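Hypothetical protein Atu1826 (Agrobacterium tumefaciens, PDB 2I3D) is of unknown function but is a putative alpha/beta hydrolase, with a fold and a likely Ser-His-Asp triad that suggest a serine hydrolase. Local coordinates at residues 153-158 with 180-185; 171-176 with 202-207; 50-55 with 80-85. All blocks are in the same frame, centred on the assembly; numbering follows the deposited sequence.

Contact 1. Residues 153-158 with 180-185; sequences APQPNT and KVAPEK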
ATOM      1  N   ALA B 153      -3.244 -13.378  -3.263  1.00  9.43           N
ATOM      2  CA  ALA B 153      -3.449 -13.561  -1.802  1.00  9.16           C
ATOM      3  C   ALA B 153      -4.914 -13.800  -1.410  1.00  9.19           C
ATOM      4  O   ALA B 153      -5.418 -13.129  -0.511  1.00  9.97           O
ATOM      5  CB  ALA B 153      -2.899 -12.353  -0.969  1.00  9.88           C
ATOM      6  N   PRO B 154      -5.574 -14.783  -2.021  1.00  9.69           N
ATOM      7  CA  PRO B 154      -6.968 -15.064  -1.628  1.00 10.19           C
ATOM      8  C   PRO B 154      -7.025 -15.646  -0.187  1.00 10.97           C
ATOM      9  O   PRO B 154      -6.002 -16.195   0.288  1.00 11.06           O
ATOM     10  CB  PRO B 154      -7.390 -16.115  -2.659  1.00 11.44           C
ATOM     11  CG  PRO B 154      -6.129 -16.914  -2.917  1.00 11.25           C
ATOM     12  CD  PRO B 154      -5.027 -15.802  -2.939  1.00  9.52           C
ATOM     13  N   GLN B 155      -8.176 -15.537   0.513  1.00 11.22           N
ATOM     14  CA  GLN B 155      -8.225 -15.878   1.931  1.00 11.15           C
ATOM     15  C   GLN B 155      -9.350 -16.890   2.107  1.00 10.45           C
ATOM     16  O   GLN B 155     -10.405 -16.576   2.658  1.00 10.18           O
ATOM     17  CB  GLN B 155      -8.559 -14.636   2.776  1.00 11.76           C
ATOM     18  CG  GLN B 155      -7.616 -13.460   2.614  1.00 12.91           C
ATOM     19  CD  GLN B 155      -8.352 -12.185   2.983  1.00 14.31           C
ATOM     20  OE1 GLN B 155      -8.164 -11.589   4.074  1.00 17.53           O
ATOM     21  NE2 GLN B 155      -9.211 -11.763   2.074  1.00 12.01           N
ATOM     22  N   PRO B 156      -9.152 -18.119   1.616  1.00 10.91           N
ATOM     23  CA  PRO B 156     -10.279 -19.092   1.691  1.00 11.07           C
ATOM     24  C   PRO B 156     -10.556 -19.675   3.103  1.00 10.94           C
ATOM     25  O   PRO B 156     -11.533 -20.433   3.275  1.00 11.36           O
ATOM     26  CB  PRO B 156      -9.825 -20.239   0.777  1.00 11.19           C
ATOM     27  CG  PRO B 156      -8.252 -20.144   0.748  1.00 12.82           C
ATOM     28  CD  PRO B 156      -7.952 -18.649   0.931  1.00 11.98           C
ATOM     29  N   ASN B 157      -9.712 -19.331   4.075  1.00 11.39           N
ATOM     30  CA  ASN B 157      -9.954 -19.635   5.472  1.00 13.64           C
ATOM     31  C   ASN B 157     -10.855 -18.579   6.133  1.00 12.84           C
ATOM     32  O   ASN B 157     -11.419 -18.842   7.184  1.00 14.12           O
ATOM     33  CB  ASN B 157      -8.601 -19.758   6.249  1.00 13.42           C
ATOM     34  CG  ASN B 157      -7.705 -18.492   6.139  1.00 16.82           C
ATOM     35  OD1 ASN B 157      -7.770 -17.749   5.170  1.00 18.40           O
ATOM     36  ND2 ASN B 157      -6.881 -18.233   7.198  1.00 18.04           N
ATOM     37  N   THR B 158     -10.972 -17.392   5.516  1.00 11.54           N
ATOM     38  CA  THR B 158     -11.745 -16.267   6.084  1.00 13.32           C
ATOM     39  C   THR B 158     -13.040 -15.997   5.318  1.00 12.91           C
ATOM     40  O   THR B 158     -14.062 -15.577   5.918  1.00 13.36           O
ATOM     41  CB  THR B 158     -10.876 -14.971   6.016  1.00 13.80           C
ATOM     42  OG1 THR B 158      -9.624 -15.200   6.674  1.00 16.90           O
ATOM     43  CG2 THR B 158     -11.630 -13.772   6.621  1.00 16.13           C
ATOM     44  N   LYS B 180       0.739 -15.089   6.931  1.00 13.04           N
ATOM     45  CA  LYS B 180       0.102 -15.581   8.173  1.00 14.26           C
ATOM     46  C   LYS B 180      -1.389 -15.258   8.233  1.00 14.59           C
ATOM     47  O   LYS B 180      -2.120 -15.781   9.116  1.00 15.66           O
ATOM     48  CB  LYS B 180       0.830 -14.997   9.411  1.00 16.01           C
ATOM     49  CG  LYS B 180       2.230 -15.610   9.545  1.00 20.45           C
ATOM     50  CD  LYS B 180       2.950 -15.158  10.795  1.00 27.18           C
ATOM     51  CE  LYS B 180       4.425 -15.600  10.747  1.00 33.30           C
ATOM     52  NZ  LYS B 180       4.604 -17.100  10.771  1.00 36.16           N
ATOM     53  N   VAL B 181      -1.828 -14.378   7.327  1.00 13.21           N
ATOM     54  CA  VAL B 181      -3.254 -14.023   7.155  1.00 13.64           C
ATOM     55  C   VAL B 181      -4.035 -15.176   6.490  1.00 13.27           C
ATOM     56  O   VAL B 181      -5.108 -15.603   6.968  1.00 14.59           O
ATOM     57  CB  VAL B 181      -3.437 -12.723   6.350  1.00 13.05           C
ATOM     58  CG1 VAL B 181      -4.926 -12.494   6.050  1.00 13.73           C
ATOM     59  CG2 VAL B 181      -2.865 -11.484   7.115  1.00 12.10           C
ATOM     60  N   ALA B 182      -3.476 -15.662   5.376  1.00 13.44           N
ATOM     61  CA  ALA B 182      -4.048 -16.773   4.606  1.00 13.64           C
ATOM     62  C   ALA B 182      -2.919 -17.766   4.324  1.00 13.96           C
ATOM     63  O   ALA B 182      -2.218 -17.637   3.314  1.00 15.10           O
ATOM     64  CB  ALA B 182      -4.637 -16.228   3.291  1.00 13.59           C
ATOM     65  N   PRO B 183      -2.651 -18.687   5.276  1.00 14.88           N
ATOM     66  CA  PRO B 183      -1.535 -19.633   5.141  1.00 15.06           C
ATOM     67  C   PRO B 183      -1.570 -20.508   3.883  1.00 14.90           C
ATOM     68  O   PRO B 183      -2.617 -20.732   3.297  1.00 15.50           O
ATOM     69  CB  PRO B 183      -1.660 -20.493   6.395  1.00 15.40           C
ATOM     70  CG  PRO B 183      -2.261 -19.486   7.426  1.00 14.30           C
ATOM     71  CD  PRO B 183      -3.308 -18.810   6.608  1.00 15.91           C
ATOM     72  N   GLU B 184      -0.399 -21.005   3.515  1.00 14.81           N
ATOM     73  CA  GLU B 184      -0.232 -21.831   2.321  1.00 15.35           C
ATOM     74  C   GLU B 184      -1.175 -22.989   2.354  1.00 15.16           C
ATOM     75  O   GLU B 184      -1.713 -23.361   1.328  1.00 14.25           O
ATOM     76  CB  GLU B 184       1.156 -22.472   2.307  1.00 18.00           C
ATOM     77  CG  GLU B 184       2.268 -21.709   1.766  1.00 22.93           C
ATOM     78  CD  GLU B 184       3.448 -22.657   1.523  1.00 23.94           C
ATOM     79  OE1 GLU B 184       4.223 -22.849   2.450  1.00 25.36           O
ATOM     80  OE2 GLU B 184       3.538 -23.259   0.442  1.00 26.82           O
ATOM     81  N   LYS B 185      -1.325 -23.632   3.509  1.00 14.93           N
ATOM     82  CA  LYS B 185      -2.183 -24.805   3.538  1.00 16.91           C
ATOM     83  C   LYS B 185      -3.602 -24.462   3.070  1.00 14.06           C
ATOM     84  O   LYS B 185      -4.238 -25.258   2.381  1.00 13.62           O
ATOM     85  CB  LYS B 185      -2.208 -25.423   4.933  1.00 17.92           C
ATOM     86  CG  LYS B 185      -3.193 -26.586   5.122  1.00 20.35           C
ATOM     87  CD  LYS B 185      -2.881 -27.401   6.460  1.00 22.58           C
ATOM     88  CE  LYS B 185      -3.379 -26.675   7.690  1.00 27.02           C
ATOM     89  NZ  LYS B 185      -3.142 -27.553   8.902  1.00 29.59           N
TER
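Q155 and A182 bring the two loops together, their CA atoms 5.0 Å apart; neither chain runs as a strand here, and 180-185 passes into helix 184-195 with P183 at the N-cap position. A turn closed by the backbone bond from T158 N to Q155 O carries N157 across to the other loop. A182 sets its methyl against the backbone of 153-158: CB lies 3.3 Å from P154 O and 3.9 Å from Q155 CA, a closeness that suits so small a side chain. N157 supplies the directed bond. With CG between its own N and carbonyl carbon (chi1 56°), the amide faces 180-185, and ND2 donates to V181 O at 3.2 Å, almost straight (174°) and within the amide plane. The same nitrogen passes P183 CD at 3.7 Å. Q155, extended beyond CG, passes the A182 methyl and brings OE1 to V181 CG1 at 3.9 Å. Around the contact, D179 accepts a hydrogen bond from A182 N, Q155 touches S130 and V181 touches H212; D179, S130 and H212 probably form a catalytic triad. One amide-to-carbonyl bond and a few contacts of carbon against polar atoms join two loops, consistent with a place beside the presumed active site.

Contact 2. Residues 171-176 with 202-207; sequences GLIING and ITHRTL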
ATOM      1  N   GLY B 171      -7.160 -19.100 -14.789  1.00  9.53           N
ATOM      2  CA  GLY B 171      -6.582 -17.882 -14.216  1.00  9.67           C
ATOM      3  C   GLY B 171      -5.401 -18.206 -13.316  1.00  9.87           C
ATOM      4  O   GLY B 171      -4.978 -19.371 -13.177  1.00  9.97           O
ATOM      5  N   LEU B 172      -4.902 -17.156 -12.680  1.00  9.74           N
ATOM      6  CA  LEU B 172      -3.699 -17.200 -11.838  1.00 10.31           C
ATOM      7  C   LEU B 172      -4.087 -16.988 -10.374  1.00 11.11           C
ATOM      8  O   LEU B 172      -4.823 -16.034 -10.058  1.00 11.20           O
ATOM      9  CB  LEU B 172      -2.785 -16.049 -12.282  1.00 10.04           C
ATOM     10  CG  LEU B 172      -1.553 -15.810 -11.386  1.00 10.55           C
ATOM     11  CD1 LEU B 172      -0.559 -16.952 -11.471  1.00 12.36           C
ATOM     12  CD2 LEU B 172      -0.898 -14.505 -11.768  1.00 10.87           C
ATOM     13  N   ILE B 173      -3.562 -17.847  -9.493  1.00  8.95           N
ATOM     14  CA  ILE B 173      -3.672 -17.638  -8.052  1.00  9.54           C
ATOM     15  C   ILE B 173      -2.238 -17.525  -7.596  1.00  9.03           C
ATOM     16  O   ILE B 173      -1.402 -18.394  -7.907  1.00  9.23           O
ATOM     17  CB  ILE B 173      -4.423 -18.786  -7.350  1.00 10.70           C
ATOM     18  CG1 ILE B 173      -5.881 -18.786  -7.807  1.00 10.00           C
ATOM     19  CG2 ILE B 173      -4.326 -18.655  -5.842  1.00 11.90           C
ATOM     20  CD1 ILE B 173      -6.743 -19.927  -7.263  1.00 12.67           C
ATOM     21  N   ILE B 174      -1.935 -16.446  -6.853  1.00  9.48           N
ATOM     22  CA  ILE B 174      -0.553 -16.261  -6.415  1.00  9.41           C
ATOM     23  C   ILE B 174      -0.554 -15.842  -4.948  1.00 10.03           C
ATOM     24  O   ILE B 174      -1.340 -14.985  -4.539  1.00 10.06           O
ATOM     25  CB  ILE B 174       0.235 -15.292  -7.381  1.00  9.28           C
ATOM     26  CG1 ILE B 174       1.662 -15.053  -6.934  1.00 13.08           C
ATOM     27  CG2 ILE B 174      -0.577 -13.973  -7.566  1.00 12.23           C
ATOM     28  CD1 ILE B 174       2.480 -14.652  -8.218  1.00 14.07           C
ATOM     29  N   ASN B 175       0.275 -16.507  -4.149  1.00 10.47           N
ATOM     30  CA  ASN B 175       0.281 -16.281  -2.680  1.00 11.32           C
ATOM     31  C   ASN B 175       1.685 -16.504  -2.185  1.00 11.59           C
ATOM     32  O   ASN B 175       2.500 -17.121  -2.875  1.00 14.00           O
ATOM     33  CB  ASN B 175      -0.707 -17.189  -1.914  1.00 11.41           C
ATOM     34  CG  ASN B 175      -0.337 -18.703  -2.003  1.00 13.34           C
ATOM     35  OD1 ASN B 175      -0.152 -19.401  -0.983  1.00 15.91           O
ATOM     36  ND2 ASN B 175      -0.260 -19.211  -3.224  1.00 13.65           N
ATOM     37  N   GLY B 176       1.970 -15.978  -1.016  1.00 10.47           N
ATOM     38  CA  GLY B 176       3.303 -16.170  -0.431  1.00 10.72           C
ATOM     39  C   GLY B 176       3.380 -17.247   0.639  1.00 12.74           C
ATOM     40  O   GLY B 176       2.432 -17.468   1.393  1.00 13.37           O
ATOM     41  N   ILE B 202      -5.758 -23.862 -13.675  1.00 10.39           N
ATOM     42  CA  ILE B 202      -5.386 -22.983 -12.556  1.00 10.45           C
ATOM     43  C   ILE B 202      -3.858 -22.920 -12.498  1.00 10.90           C
ATOM     44  O   ILE B 202      -3.188 -23.960 -12.288  1.00 10.49           O
ATOM     45  CB  ILE B 202      -5.972 -23.457 -11.190  1.00 12.35           C
ATOM     46  CG1 ILE B 202      -7.501 -23.507 -11.242  1.00 12.91           C
ATOM     47  CG2 ILE B 202      -5.516 -22.541 -10.060  1.00 12.05           C
ATOM     48  CD1 ILE B 202      -8.204 -22.165 -11.484  1.00 14.60           C
ATOM     49  N   THR B 203      -3.303 -21.738 -12.734  1.00 10.29           N
ATOM     50  CA  THR B 203      -1.845 -21.543 -12.607  1.00 10.59           C
ATOM     51  C   THR B 203      -1.653 -21.015 -11.189  1.00 10.66           C
ATOM     52  O   THR B 203      -2.176 -19.942 -10.850  1.00 11.53           O
ATOM     53  CB  THR B 203      -1.323 -20.544 -13.666  1.00  9.87           C
ATOM     54  OG1 THR B 203      -1.451 -21.166 -14.961  1.00 10.97           O
ATOM     55  CG2 THR B 203       0.152 -20.192 -13.415  1.00 13.95           C
ATOM     56  N   HIS B 204      -0.955 -21.781 -10.361  1.00 10.61           N
ATOM     57  CA  HIS B 204      -0.814 -21.428  -8.957  1.00 11.16           C
ATOM     58  C   HIS B 204       0.665 -21.250  -8.633  1.00 12.48           C
ATOM     59  O   HIS B 204       1.433 -22.233  -8.657  1.00 13.70           O
ATOM     60  CB  HIS B 204      -1.392 -22.514  -8.064  1.00 12.29           C
ATOM     61  CG  HIS B 204      -1.161 -22.268  -6.611  1.00 11.81           C
ATOM     62  ND1 HIS B 204      -1.066 -23.281  -5.673  1.00 14.01           N
ATOM     63  CD2 HIS B 204      -1.017 -21.102  -5.929  1.00 12.03           C
ATOM     64  CE1 HIS B 204      -0.879 -22.745  -4.471  1.00 14.08           C
ATOM     65  NE2 HIS B 204      -0.859 -21.430  -4.598  1.00 14.02           N
ATOM     66  N   ARG B 205       1.070 -20.011  -8.340  1.00 11.49           N
ATOM     67  CA  ARG B 205       2.444 -19.771  -7.955  1.00 13.05           C
ATOM     68  C   ARG B 205       2.503 -19.407  -6.477  1.00 12.43           C
ATOM     69  O   ARG B 205       1.745 -18.570  -6.021  1.00 12.55           O
ATOM     70  CB  ARG B 205       3.001 -18.605  -8.803  1.00 14.45           C
ATOM     71  CG  ARG B 205       4.424 -18.204  -8.483  1.00 16.12           C
ATOM     72  CD  ARG B 205       5.475 -19.307  -8.917  1.00 21.25           C
ATOM     73  NE  ARG B 205       6.758 -18.979  -8.304  1.00 24.01           N
ATOM     74  CZ  ARG B 205       7.600 -19.859  -7.781  1.00 28.57           C
ATOM     75  NH1 ARG B 205       7.343 -21.179  -7.837  1.00 32.33           N
ATOM     76  NH2 ARG B 205       8.739 -19.423  -7.245  1.00 32.70           N
ATOM     77  N   THR B 206       3.419 -20.019  -5.738  1.00 13.85           N
ATOM     78  CA  THR B 206       3.674 -19.679  -4.352  1.00 15.22           C
ATOM     79  C   THR B 206       5.036 -18.978  -4.308  1.00 16.19           C
ATOM     80  O   THR B 206       6.061 -19.558  -4.766  1.00 15.97           O
ATOM     81  CB  THR B 206       3.655 -20.915  -3.451  1.00 16.03           C
ATOM     82  OG1 THR B 206       2.374 -21.574  -3.566  1.00 16.82           O
ATOM     83  CG2 THR B 206       3.915 -20.521  -1.956  1.00 17.08           C
ATOM     84  N   LEU B 207       5.054 -17.734  -3.817  1.00 15.19           N
ATOM     85  CA  LEU B 207       6.311 -16.964  -3.796  1.00 15.54           C
ATOM     86  C   LEU B 207       7.031 -17.140  -2.486  1.00 15.83           C
ATOM     87  O   LEU B 207       6.500 -16.777  -1.437  1.00 15.64           O
ATOM     88  CB  LEU B 207       6.056 -15.455  -3.939  1.00 16.96           C
ATOM     89  CG  LEU B 207       5.623 -14.913  -5.284  1.00 18.76           C
ATOM     90  CD1 LEU B 207       5.803 -13.398  -5.305  1.00 19.10           C
ATOM     91  CD2 LEU B 207       6.475 -15.530  -6.339  1.00 20.53           C
TER
HETATM   92  O   HOH W   1       0.328 -22.184  -1.470  1.00 22.62           O
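Strands 171-176 and 202-207 run parallel at 17°, and G171 pairs with I202, continuing in step to G176 with L207. Five backbone hydrogen bonds alternate between them, from T203 N to G171 O at 2.9 Å at one end to L207 N to N175 O at 2.8 Å at the other. CA-H...O contacts fill in between, such as T206 CA to N175 O at 3.2 Å.

Apolar packing lies on both faces. On the face of L172 and I174, L172 CD1 meets T203 CG2 at 3.8 Å, while I174 CD1 lies 4.0 Å from R205 CB; the beta-branched I174 and T203 suit an extended backbone, and R205 lays CB and CG here, its end leading away to a long, weak ion pair with E224. On the other face I173 CD1 touches I202 CG2.

On the face of I173, polar side chains meet from H204 to T206. H204, with CG opposite its backbone N (chi1 175°), swings its ring toward N175, whose ND2 makes a short but bent, weak bond to NE2 (2.7 Å, 128°). ND2 arrives at the ring edge, near its plane, and amide and ring are almost coplanar. A water donates to N175 OD1 and bonds T206 OG1, giving both amide ends a polar partner.

The pair closes a beta-alpha-beta unit through helix 184-195, which packs against N175, I202 and H204. Helix 218-233 lies over the opposite face, where L172 and T203 touch Y228. Strand 146-152 flanks 171-176 on its other side, leaving 202-207 as an outermost strand of the chain's sheet.

Contact 3. Residues 50-55 with 80-85; sequences AIILHP and FTTLRF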
ATOM      1  N   ALA B  50     -10.407  -4.664 -18.221  1.00 14.73           N
ATOM      2  CA  ALA B  50      -9.847  -5.225 -16.996  1.00 14.16           C
ATOM      3  C   ALA B  50     -10.388  -4.422 -15.810  1.00 13.38           C
ATOM      4  O   ALA B  50     -10.343  -3.189 -15.843  1.00 14.43           O
ATOM      5  CB  ALA B  50      -8.322  -5.184 -17.023  1.00 14.99           C
ATOM      6  N   ILE B  51     -10.915  -5.105 -14.797  1.00 13.23           N
ATOM      7  CA  ILE B  51     -11.393  -4.471 -13.554  1.00 13.33           C
ATOM      8  C   ILE B  51     -10.471  -4.930 -12.419  1.00 13.03           C
ATOM      9  O   ILE B  51     -10.239  -6.152 -12.267  1.00 12.93           O
ATOM     10  CB  ILE B  51     -12.840  -4.932 -13.211  1.00 14.38           C
ATOM     11  CG1 ILE B  51     -13.783  -4.675 -14.415  1.00 16.13           C
ATOM     12  CG2 ILE B  51     -13.366  -4.253 -11.967  1.00 15.06           C
ATOM     13  CD1 ILE B  51     -14.050  -3.185 -14.797  1.00 18.03           C
ATOM     14  N   ILE B  52      -9.992  -3.985 -11.620  1.00 12.14           N
ATOM     15  CA  ILE B  52      -9.016  -4.284 -10.553  1.00 11.31           C
ATOM     16  C   ILE B  52      -9.647  -3.973  -9.192  1.00 12.00           C
ATOM     17  O   ILE B  52     -10.142  -2.823  -9.002  1.00 12.66           O
ATOM     18  CB  ILE B  52      -7.707  -3.435 -10.712  1.00 12.43           C
ATOM     19  CG1 ILE B  52      -7.312  -3.286 -12.188  1.00 12.30           C
ATOM     20  CG2 ILE B  52      -6.585  -4.030  -9.821  1.00 12.46           C
ATOM     21  CD1 ILE B  52      -6.936  -4.585 -12.897  1.00 12.13           C
ATOM     22  N   LEU B  53      -9.614  -4.952  -8.265  1.00 11.39           N
ATOM     23  CA  LEU B  53     -10.350  -4.881  -6.997  0.60 11.50           C
ATOM     24  C   LEU B  53      -9.408  -4.908  -5.800  1.00 12.27           C
ATOM     25  O   LEU B  53      -8.482  -5.711  -5.759  1.00 11.60           O
ATOM     26  CB  LEU B  53     -11.381  -6.037  -6.913  0.60 11.14           C
ATOM     27  CG  LEU B  53     -12.377  -6.020  -8.084  0.60 11.18           C
ATOM     28  CD1 LEU B  53     -13.257  -7.288  -8.119  0.60 12.96           C
ATOM     29  CD2 LEU B  53     -13.205  -4.717  -8.056  0.60  8.10           C
ATOM     30  N   HIS B  54      -9.634  -4.011  -4.833  1.00 11.72           N
ATOM     31  CA  HIS B  54      -8.664  -3.804  -3.741  1.00 11.01           C
ATOM     32  C   HIS B  54      -8.971  -4.588  -2.438  1.00 10.42           C
ATOM     33  O   HIS B  54     -10.061  -5.191  -2.302  1.00 10.33           O
ATOM     34  CB  HIS B  54      -8.502  -2.282  -3.490  1.00 11.50           C
ATOM     35  CG  HIS B  54      -9.695  -1.635  -2.849  1.00 12.21           C
ATOM     36  ND1 HIS B  54     -10.040  -1.828  -1.529  1.00 13.34           N
ATOM     37  CD2 HIS B  54     -10.578  -0.725  -3.341  1.00 13.74           C
ATOM     38  CE1 HIS B  54     -11.096  -1.078  -1.235  1.00 14.46           C
ATOM     39  NE2 HIS B  54     -11.433  -0.390  -2.310  1.00 14.25           N
ATOM     40  N   PRO B  55      -8.017  -4.626  -1.482  1.00 10.89           N
ATOM     41  CA  PRO B  55      -8.244  -5.286  -0.199  1.00 11.28           C
ATOM     42  C   PRO B  55      -9.270  -4.657   0.727  1.00 11.87           C
ATOM     43  O   PRO B  55      -9.750  -3.523   0.500  1.00 12.63           O
ATOM     44  CB  PRO B  55      -6.863  -5.240   0.502  1.00 11.66           C
ATOM     45  CG  PRO B  55      -5.881  -5.145  -0.650  1.00 10.78           C
ATOM     46  CD  PRO B  55      -6.598  -4.234  -1.661  1.00 11.02           C
ATOM     47  N   PHE B  80      -5.526  -3.141 -22.526  1.00 19.26           N
ATOM     48  CA  PHE B  80      -6.866  -3.295 -21.963  1.00 19.42           C
ATOM     49  C   PHE B  80      -7.478  -1.923 -21.631  1.00 19.25           C
ATOM     50  O   PHE B  80      -6.777  -0.987 -21.224  1.00 19.09           O
ATOM     51  CB  PHE B  80      -6.823  -4.082 -20.638  1.00 18.62           C
ATOM     52  CG  PHE B  80      -6.673  -5.585 -20.798  1.00 18.13           C
ATOM     53  CD1 PHE B  80      -5.479  -6.126 -21.260  1.00 18.77           C
ATOM     54  CD2 PHE B  80      -7.719  -6.446 -20.445  1.00 18.55           C
ATOM     55  CE1 PHE B  80      -5.333  -7.516 -21.396  1.00 17.71           C
ATOM     56  CE2 PHE B  80      -7.595  -7.829 -20.586  1.00 17.78           C
ATOM     57  CZ  PHE B  80      -6.394  -8.367 -21.042  1.00 17.62           C
ATOM     58  N   THR B  81      -8.791  -1.805 -21.789  1.00 18.78           N
ATOM     59  CA  THR B  81      -9.531  -0.711 -21.151  1.00 19.56           C
ATOM     60  C   THR B  81      -9.588  -1.090 -19.671  1.00 18.18           C
ATOM     61  O   THR B  81     -10.073  -2.173 -19.327  1.00 19.14           O
ATOM     62  CB  THR B  81     -10.948  -0.601 -21.736  1.00 19.15           C
ATOM     63  OG1 THR B  81     -10.834  -0.063 -23.061  1.00 21.16           O
ATOM     64  CG2 THR B  81     -11.864   0.279 -20.863  1.00 19.06           C
ATOM     65  N   THR B  82      -9.124  -0.205 -18.798  1.00 17.15           N
ATOM     66  CA  THR B  82      -8.830  -0.628 -17.418  1.00 16.72           C
ATOM     67  C   THR B  82      -9.481   0.286 -16.414  1.00 16.80           C
ATOM     68  O   THR B  82      -9.419   1.509 -16.564  1.00 17.71           O
ATOM     69  CB  THR B  82      -7.257  -0.746 -17.134  1.00 15.94           C
ATOM     70  OG1 THR B  82      -6.634  -1.433 -18.221  1.00 17.59           O
ATOM     71  CG2 THR B  82      -6.967  -1.500 -15.847  1.00 16.69           C
ATOM     72  N   LEU B  83     -10.093  -0.297 -15.382  1.00 15.57           N
ATOM     73  CA  LEU B  83     -10.709   0.483 -14.300  1.00 15.19           C
ATOM     74  C   LEU B  83     -10.298  -0.101 -12.960  1.00 15.23           C
ATOM     75  O   LEU B  83     -10.425  -1.305 -12.782  1.00 14.50           O
ATOM     76  CB  LEU B  83     -12.242   0.432 -14.417  1.00 15.55           C
ATOM     77  CG  LEU B  83     -13.025   1.122 -13.298  1.00 15.96           C
ATOM     78  CD1 LEU B  83     -12.890   2.661 -13.395  1.00 17.92           C
ATOM     79  CD2 LEU B  83     -14.459   0.693 -13.353  1.00 18.86           C
ATOM     80  N   ARG B  84      -9.770   0.715 -12.045  1.00 13.69           N
ATOM     81  CA  ARG B  84      -9.745   0.373 -10.631  1.00 14.19           C
ATOM     82  C   ARG B  84     -10.669   1.356  -9.925  1.00 14.50           C
ATOM     83  O   ARG B  84     -10.887   2.477 -10.391  1.00 15.28           O
ATOM     84  CB  ARG B  84      -8.338   0.423 -10.020  1.00 13.59           C
ATOM     85  CG  ARG B  84      -7.619   1.807 -10.168  1.00 13.51           C
ATOM     86  CD  ARG B  84      -6.151   1.682  -9.698  1.00 14.84           C
ATOM     87  NE  ARG B  84      -5.573   2.973  -9.319  1.00 15.75           N
ATOM     88  CZ  ARG B  84      -5.074   3.863 -10.181  1.00 17.09           C
ATOM     89  NH1 ARG B  84      -5.078   3.636 -11.494  1.00 17.79           N
ATOM     90  NH2 ARG B  84      -4.566   4.994  -9.716  1.00 18.98           N
ATOM     91  N   PHE B  85     -11.232   0.945  -8.807  1.00 13.94           N
ATOM     92  CA  PHE B  85     -12.123   1.861  -8.071  1.00 14.53           C
ATOM     93  C   PHE B  85     -12.175   1.522  -6.584  1.00 14.84           C
ATOM     94  O   PHE B  85     -11.813   0.426  -6.173  1.00 13.94           O
ATOM     95  CB  PHE B  85     -13.546   1.792  -8.669  1.00 15.53           C
ATOM     96  CG  PHE B  85     -14.289   0.516  -8.342  1.00 14.43           C
ATOM     97  CD1 PHE B  85     -15.158   0.470  -7.244  1.00 14.17           C
ATOM     98  CD2 PHE B  85     -14.089  -0.649  -9.107  1.00 14.97           C
ATOM     99  CE1 PHE B  85     -15.818  -0.715  -6.900  1.00 15.95           C
ATOM    100  CE2 PHE B  85     -14.753  -1.850  -8.751  1.00 12.99           C
ATOM    101  CZ  PHE B  85     -15.613  -1.864  -7.659  1.00 15.77           C
TER
HETATM  102  O   HOH W   2      -9.430  -1.042  -7.005  1.00 14.91           O
HETATM  103  O   HOH W   3     -12.126  -2.395  -5.575  1.00 13.29           O
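F85 and H54 meet across the C-terminal ends of the two segments. The F85 ring has water 3 over the centre of one face, 4.0 Å above it, and I51 CG2 at its edge; L53 CD2 approaches CE2 obliquely, the two side chains pointing the same way. The H54 ring turns its edge to F85 O, 3.3 Å from CD2; ND1 donates to P55 O at 2.7 Å and NE2 accepts from F87 N, and the two bonds hold the ring's rotation. At the other end A50 CB sits 3.7 Å from F80 CD2, alanine leaving room for the large ring.

Between these ends the strands are parallel, bound by A50 N to T81 O (2.7 Å), L83 N to A50 O and I52 N to L83 O. I51 CD1 packs beside L83 CB, whereas R84 gives the interface mainly its CB and leads its charge away to a cation-pi contact with F72.

Beyond I52 direct bonding gives way to water: one water donates to both I52 O and F85 O, another accepts from H54 N and donates to F85 O. I52 O, F85 O and H54 N thus find water partners in a buried, largely aliphatic and aromatic setting.

In the fold
Contacts 2 and 3 are buried strand pairings in the same sheet, each closing its own beta-alpha-beta unit, with centres about 19 Å apart; contact 1 is only partly buried and joins loops. Contact 3 lies nearer the chain's centre and is mostly aliphatic and aromatic between its strands, its arginine charge led away, with waters where the strands diverge. In contact 2, T203, H204, R205 and T206 of outermost strand 202-207 are partly exposed, whereas every touching residue of contact 3 is buried. Contacts 1 and 2 interlock: their segments alternate along the chain, helix 184-195 begins in contact 1, and A153 N probably bonds I174 O, while P154 packs on I173. Contact 3 stays apart from contact 1, about 7 Å at nearest atoms.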